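Local coordinates for type I modular polyketide synthase (Streptomyces albus subsp. albus, PDB 6IYR), which probably loads an acyl extender unit from its coenzyme A thioester onto the acyl carrier protein of module 8 in salinomycin assembly, at residues 87-93 / 115-121; 133-139 / 398-403; 420-424 / 437-441. All coordinates share one frame; numbering follows the deposited sequence.

Contact 1: 87-93 / 115-121; sequences ESRGVVL and GVIEGGT
Arg89 and Gly119 form an antiparallel hydrogen-bonded pair: Arg89 N donates its N-H to Gly119 O at 2.8 Å, and Gly119 N donates back to Arg89 O at 3.0 Å. The same reciprocal pair of hydrogen bonds recurs between Val91 and Ile117, the straighter one running from Ile117 N to Val91 O with 171° at the hydrogen. One hydrogen bond at each end completes the ladder, Thr121 N to Glu87 O and Leu93 N to Gly115 O. Gly115 accepts this last bond at positive phi, a backbone conformation that favours glycine.

On the face carrying Arg89, Val91 and Ile117, the beta-branched Val91 and Ile117 favour extended backbone and give an apolar surface. Ile117 CG1 stands opposite its carbonyl carbon (chi1 -52°), and with chi2 at 90° this brings CD1 to Leu93 CD2 at 3.5 Å. Farther on, Thr121 CG2 lies over one face of the Arg89 guanidinium, off-centre, 3.4 Å from Arg89 NE. That group is positioned from outside, by bonds to the carbonyls of Leu86 and Trp442 and by a cation-pi contact with the Trp442 ring.

Strand 88-94 is the middle of a three-stranded antiparallel sheet, between 41-47 and 116-120. Helix 431-443 packs on the face of Val91 and Ile117, and helix 97-108 on the face of Val92 and Val116.

Contact 2: 133-139 / 398-403; sequences PGQGSQW and SAHPVL
Pro133 meets Val402 and Leu403 with the carbons of its ring, where two loops leave neighbouring parallel strands of the acyltransferase domain. Its CB presses on Val402 CG2 at 3.4 Å, tighter than usual for two carbons, and also touches Leu403 CD1 at 3.8 Å. CG touches both Val402 CG2 and Ser398 CB, the latter at 3.9 Å, in directions about a right angle apart, and CD closes the ring against Ser398 CB. A rigid, apolar proline suits this buried spot, since every outer ring atom finds a carbon. Val402 reaches it because CG2 sits between its backbone N and carbonyl carbon while CG1 turns to Gly136 (chi1 -63°). Pro133 also lies near, without touching, a probable GxSxG nucleophile elbow.

Ser137 CB lies 3.3 Å from His400 O; the small side chain lets the loops come close, although the buried Ser137 OG has no partner in the model. At the far end the indole of Trp139 donates its N-H to Ala399 O, from NE1 at 2.9 Å. The bond is almost straight, 172° at the hydrogen; the oxygen lies in the indole plane, whereas NE1 stands well above the carbonyl plane.

Glu396 organises the second loop from strand 393-396, its carboxylate accepting from Ser398 OG and from the backbone N of Val402 and Leu403. Leu403 occupies the N-cap position of helix 404-414, while Pro133 and Ser137 rest against helix 188-208.

Contact 3: 420-424 / 437-441; sequences TQGTL and SLAEA
With chi1 of 75°, Gln421 has CG between its own backbone N and carbonyl carbon, and beyond CG the chain extends (chi2 160°) to bring the amide against the helical turn Ser437-Ala441. This is a strand-to-helix packing in the acyltransferase domain: 419-421 is the outermost strand of its four-stranded parallel sheet, and helix 431-443 follows it in the chain. The amide end spans the backbone between Ser437 O and Ala441 N, whose own helical hydrogen bond measures 3.1 Å. A long, polar side chain suits a place beside main-chain groups: its extended aliphatic part carries the amide up to the backbone of the helix. There the amide packs on the Ala441 methyl and on the CB of Glu440.

Beyond the strand, the chain runs through Gly422 to Thr423, whose side chain turns from the helix; there Thr423 OG1 is hydrogen-bonded to Glu396 O and to the indole NE1 of Trp206. Its carbonyl instead serves the helix. Trp206, from helix 188-208, also packs on Gln421 and Ala441.

Serine suits position 437, being short enough to come near the backbone and able to donate to it. Ser437 OG gives its hydrogen to Thr423 O at 2.7 Å, arriving 17° out of the carbonyl plane.

In the fold
From the N terminus, contact 1 closes first, returning the chain after helix 97-108 to the edge of the small antiparallel sheet. Contact 2 then bridges 258 intervening residues, bringing the loops after strands 129-132 and 393-396 together near the centre of the chain. Contact 3 closes a short connection from the last parallel strand to helix 431-443. The three follow in series, none nested or crossed. In space contact 3 is the middle one: Ala439 CB touches Val91 and Ile117 of contact 1, and Leu424 N probably bonds to Ser398 O of contact 2. Helix 431-443 thus joins the small sheet to the parallel sheet, while contacts 1 and 2 remain about 14 Å apart at their nearest atoms.

Contact 1: 87-93 / 115-121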
# COMPACT_ATOMS: atom_id res chain seq x y z
N GLU A 87 -15.32 -21.44 -1.01
CA GLU A 87 -15.46 -20.28 -0.14
C GLU A 87 -14.62 -20.19 1.14
O GLU A 87 -14.19 -19.12 1.50
CB GLU A 87 -16.92 -20.08 0.23
CG GLU A 87 -17.78 -19.71 -0.96
CD GLU A 87 -19.02 -18.92 -0.58
OE1 GLU A 87 -19.42 -18.96 0.61
OE2 GLU A 87 -19.60 -18.27 -1.49
N SER A 88 -14.43 -21.28 1.86
CA SER A 88 -13.65 -21.24 3.07
C SER A 88 -12.23 -21.77 2.79
O SER A 88 -12.07 -22.76 2.06
CB SER A 88 -14.40 -22.00 4.16
OG SER A 88 -13.49 -22.53 5.08
N ARG A 89 -11.21 -20.97 3.09
CA ARG A 89 -9.88 -21.19 2.49
C ARG A 89 -8.73 -21.13 3.49
O ARG A 89 -8.82 -20.48 4.54
CB ARG A 89 -9.59 -20.20 1.36
CG ARG A 89 -10.48 -20.35 0.14
CD ARG A 89 -10.24 -19.19 -0.82
NE ARG A 89 -10.98 -19.38 -2.05
CZ ARG A 89 -10.76 -18.73 -3.18
NH1 ARG A 89 -11.51 -19.00 -4.24
NH2 ARG A 89 -9.81 -17.83 -3.28
N GLY A 90 -7.62 -21.80 3.13
CA GLY A 90 -6.47 -21.88 4.02
C GLY A 90 -5.21 -22.05 3.20
O GLY A 90 -5.25 -22.58 2.09
N VAL A 91 -4.11 -21.49 3.70
CA VAL A 91 -2.83 -21.65 3.03
C VAL A 91 -1.81 -21.95 4.11
O VAL A 91 -1.84 -21.33 5.19
CB VAL A 91 -2.40 -20.38 2.30
CG1 VAL A 91 -1.11 -20.64 1.54
CG2 VAL A 91 -3.47 -19.89 1.35
N VAL A 92 -0.90 -22.89 3.84
CA VAL A 92 0.26 -23.02 4.71
C VAL A 92 1.50 -22.80 3.92
O VAL A 92 1.54 -23.09 2.73
CB VAL A 92 0.34 -24.39 5.42
CG1 VAL A 92 -0.91 -24.59 6.27
CG2 VAL A 92 0.45 -25.50 4.40
N LEU A 93 2.47 -22.15 4.55
CA LEU A 93 3.73 -21.83 3.87
C LEU A 93 4.78 -22.52 4.66
O LEU A 93 4.90 -22.27 5.85
CB LEU A 93 4.07 -20.33 4.00
CG LEU A 93 3.48 -19.24 3.13
CD1 LEU A 93 2.47 -19.77 2.14
CD2 LEU A 93 2.90 -18.14 4.01
N GLY A 115 3.14 -18.79 9.07
CA GLY A 115 2.90 -19.55 7.85
C GLY A 115 1.57 -20.27 7.78
O GLY A 115 1.36 -21.10 6.90
N VAL A 116 0.67 -19.99 8.71
CA VAL A 116 -0.71 -20.43 8.59
C VAL A 116 -1.62 -19.25 8.31
O VAL A 116 -1.76 -18.38 9.14
CB VAL A 116 -1.20 -21.09 9.87
CG1 VAL A 116 -2.66 -21.48 9.72
CG2 VAL A 116 -0.35 -22.32 10.19
N ILE A 117 -2.34 -19.30 7.19
CA ILE A 117 -3.32 -18.27 6.85
C ILE A 117 -4.67 -18.92 6.56
O ILE A 117 -4.76 -19.86 5.78
CB ILE A 117 -2.87 -17.48 5.60
CG1 ILE A 117 -1.44 -16.95 5.80
CG2 ILE A 117 -3.81 -16.31 5.34
CD1 ILE A 117 -0.38 -17.92 5.33
N GLU A 118 -5.74 -18.35 7.10
CA GLU A 118 -7.09 -18.88 6.90
C GLU A 118 -8.08 -17.72 6.79
O GLU A 118 -7.93 -16.69 7.45
CB GLU A 118 -7.48 -19.80 8.07
CG GLU A 118 -8.96 -19.89 8.38
CD GLU A 118 -9.45 -18.83 9.35
OE1 GLU A 118 -10.67 -18.69 9.51
OE2 GLU A 118 -8.62 -18.15 9.99
N GLY A 119 -9.08 -17.88 5.94
CA GLY A 119 -10.14 -16.89 5.83
C GLY A 119 -11.18 -17.37 4.85
O GLY A 119 -10.97 -18.38 4.18
N GLY A 120 -12.25 -16.59 4.72
CA GLY A 120 -13.32 -16.88 3.77
C GLY A 120 -13.48 -15.82 2.70
O GLY A 120 -13.20 -14.65 2.95
N THR A 121 -13.95 -16.21 1.52
CA THR A 121 -13.96 -15.29 0.38
C THR A 121 -14.99 -14.17 0.61
O THR A 121 -15.92 -14.32 1.41
CB THR A 121 -14.31 -15.99 -0.92
OG1 THR A 121 -15.57 -16.62 -0.76
CG2 THR A 121 -13.25 -17.02 -1.28

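Contact 2: 133-139 / 398-403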
# COMPACT_ATOMS: atom_id res chain seq x y z
N PRO A 133 -0.12 4.73 -0.41
CA PRO A 133 -0.05 5.77 0.61
C PRO A 133 0.98 6.81 0.28
O PRO A 133 1.73 6.67 -0.70
CB PRO A 133 0.38 5.02 1.89
CG PRO A 133 0.52 3.61 1.52
CD PRO A 133 0.56 3.50 0.02
N GLY A 134 1.07 7.80 1.17
CA GLY A 134 2.10 8.83 1.10
C GLY A 134 3.26 8.49 2.04
O GLY A 134 3.77 7.38 2.09
N GLN A 135 3.54 9.43 2.92
CA GLN A 135 4.69 9.33 3.80
C GLN A 135 4.44 8.31 4.90
O GLN A 135 3.29 7.92 5.17
CB GLN A 135 4.94 10.71 4.42
CG GLN A 135 3.88 11.08 5.44
CD GLN A 135 4.23 10.60 6.84
OE1 GLN A 135 5.40 10.57 7.25
NE2 GLN A 135 3.22 10.16 7.57
N GLY A 136 5.53 7.91 5.56
CA GLY A 136 5.44 7.10 6.80
C GLY A 136 5.77 5.61 6.58
O GLY A 136 5.91 4.87 7.52
N SER A 137 5.78 5.13 5.34
CA SER A 137 5.99 3.69 5.13
C SER A 137 7.47 3.26 4.94
O SER A 137 7.76 2.06 4.84
CB SER A 137 5.07 3.11 4.00
OG SER A 137 4.94 3.97 2.86
N GLN A 138 8.41 4.20 5.06
CA GLN A 138 9.80 3.89 4.73
C GLN A 138 10.55 3.13 5.83
O GLN A 138 10.33 3.36 6.99
CB GLN A 138 10.58 5.15 4.35
CG GLN A 138 11.02 5.99 5.52
CD GLN A 138 9.87 6.78 6.09
OE1 GLN A 138 8.81 6.91 5.48
NE2 GLN A 138 10.05 7.25 7.30
N TRP A 139 11.53 2.33 5.46
CA TRP A 139 12.49 1.82 6.43
C TRP A 139 13.73 1.35 5.74
O TRP A 139 13.67 0.94 4.56
CB TRP A 139 11.88 0.65 7.23
CG TRP A 139 11.23 -0.44 6.42
CD1 TRP A 139 9.94 -0.50 6.04
CD2 TRP A 139 11.79 -1.72 6.09
NE1 TRP A 139 9.66 -1.71 5.46
CE2 TRP A 139 10.80 -2.45 5.40
CE3 TRP A 139 13.04 -2.32 6.30
CZ2 TRP A 139 10.98 -3.78 5.03
CZ3 TRP A 139 13.24 -3.63 5.87
CH2 TRP A 139 12.21 -4.34 5.23
N SER A 398 2.52 -1.16 -0.32
CA SER A 398 3.50 -0.38 0.42
C SER A 398 4.52 -1.25 1.14
O SER A 398 4.23 -2.41 1.46
CB SER A 398 2.78 0.49 1.44
OG SER A 398 2.14 -0.31 2.41
N ALA A 399 5.55 -0.59 1.64
CA ALA A 399 6.64 -1.23 2.36
C ALA A 399 6.29 -1.52 3.83
O ALA A 399 6.98 -2.30 4.51
CB ALA A 399 7.87 -0.34 2.30
N HIS A 400 5.19 -0.91 4.27
CA HIS A 400 4.69 -0.98 5.62
C HIS A 400 3.29 -0.37 5.63
O HIS A 400 3.11 0.70 5.10
CB HIS A 400 5.57 -0.17 6.56
CG HIS A 400 5.20 -0.33 7.98
ND1 HIS A 400 5.54 -1.44 8.72
CD2 HIS A 400 4.42 0.43 8.79
CE1 HIS A 400 4.98 -1.37 9.91
NE2 HIS A 400 4.28 -0.25 9.97
N PRO A 401 2.30 -1.06 6.23
CA PRO A 401 0.90 -0.63 6.21
C PRO A 401 0.60 0.62 7.01
O PRO A 401 0.74 0.61 8.20
CB PRO A 401 0.14 -1.79 6.84
CG PRO A 401 1.13 -2.88 7.05
CD PRO A 401 2.50 -2.28 7.03
N VAL A 402 0.08 1.67 6.39
CA VAL A 402 -0.16 2.92 7.09
C VAL A 402 -1.57 3.44 6.86
O VAL A 402 -1.98 4.38 7.48
CB VAL A 402 0.85 4.00 6.69
CG1 VAL A 402 2.26 3.59 7.07
CG2 VAL A 402 0.80 4.28 5.19
N LEU A 403 -2.35 2.78 6.04
CA LEU A 403 -3.69 3.24 5.72
C LEU A 403 -4.68 2.14 5.85
O LEU A 403 -5.87 2.26 5.57
CB LEU A 403 -3.73 3.80 4.30
CG LEU A 403 -3.23 5.24 4.18
CD1 LEU A 403 -3.25 5.71 2.73
CD2 LEU A 403 -4.11 6.12 5.04

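Contact 3: 420-424 / 437-441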
# COMPACT_ATOMS: atom_id res chain seq x y z
N THR A 420 -9.08 -5.29 4.09
CA THR A 420 -7.94 -4.45 3.81
C THR A 420 -6.69 -5.16 4.20
O THR A 420 -6.65 -5.81 5.22
CB THR A 420 -7.87 -3.21 4.69
OG1 THR A 420 -9.13 -2.93 5.27
CG2 THR A 420 -7.35 -2.05 3.91
N GLN A 421 -5.65 -5.00 3.40
CA GLN A 421 -4.38 -5.58 3.71
C GLN A 421 -3.21 -4.86 3.07
O GLN A 421 -3.37 -4.08 2.16
CB GLN A 421 -4.36 -7.04 3.33
CG GLN A 421 -4.24 -7.30 1.87
CD GLN A 421 -3.74 -8.68 1.63
OE1 GLN A 421 -2.56 -8.89 1.52
NE2 GLN A 421 -4.64 -9.63 1.61
N GLY A 422 -2.04 -5.11 3.62
CA GLY A 422 -0.81 -4.56 3.13
C GLY A 422 -0.02 -5.53 2.28
O GLY A 422 -0.51 -6.56 1.86
N THR A 423 1.20 -5.13 2.00
CA THR A 423 2.15 -5.92 1.26
C THR A 423 3.32 -6.33 2.12
O THR A 423 3.42 -7.49 2.53
CB THR A 423 2.61 -5.21 -0.02
OG1 THR A 423 1.47 -4.96 -0.84
CG2 THR A 423 3.52 -6.06 -0.83
N LEU A 424 4.22 -5.40 2.40
CA LEU A 424 5.34 -5.67 3.25
C LEU A 424 5.16 -5.02 4.59
O LEU A 424 4.25 -4.22 4.80
CB LEU A 424 6.59 -5.19 2.60
CG LEU A 424 6.85 -5.69 1.17
CD1 LEU A 424 8.16 -5.07 0.72
CD2 LEU A 424 6.98 -7.21 1.04
N SER A 437 1.25 -12.17 2.40
CA SER A 437 0.25 -11.20 1.93
C SER A 437 -0.60 -11.74 0.79
O SER A 437 -1.80 -11.58 0.82
CB SER A 437 0.92 -9.89 1.54
OG SER A 437 1.40 -9.26 2.73
N LEU A 438 0.02 -12.34 -0.22
CA LEU A 438 -0.72 -13.03 -1.26
C LEU A 438 -1.70 -14.08 -0.68
O LEU A 438 -2.82 -14.20 -1.15
CB LEU A 438 0.22 -13.71 -2.23
CG LEU A 438 1.18 -12.82 -2.98
CD1 LEU A 438 2.21 -13.70 -3.66
CD2 LEU A 438 0.45 -11.99 -4.03
N ALA A 439 -1.27 -14.82 0.34
CA ALA A 439 -2.14 -15.84 0.94
C ALA A 439 -3.37 -15.25 1.58
O ALA A 439 -4.46 -15.78 1.43
CB ALA A 439 -1.37 -16.62 2.00
N GLU A 440 -3.18 -14.23 2.40
CA GLU A 440 -4.32 -13.54 3.01
C GLU A 440 -5.28 -13.10 1.94
O GLU A 440 -6.50 -13.21 2.08
CB GLU A 440 -3.90 -12.28 3.75
CG GLU A 440 -3.08 -12.53 4.98
CD GLU A 440 -2.39 -11.27 5.44
OE1 GLU A 440 -3.04 -10.20 5.40
OE2 GLU A 440 -1.19 -11.37 5.78
N ALA A 441 -4.73 -12.49 0.92
CA ALA A 441 -5.59 -12.00 -0.16
C ALA A 441 -6.39 -13.15 -0.74
O ALA A 441 -7.60 -13.08 -0.89
CB ALA A 441 -4.76 -11.37 -1.25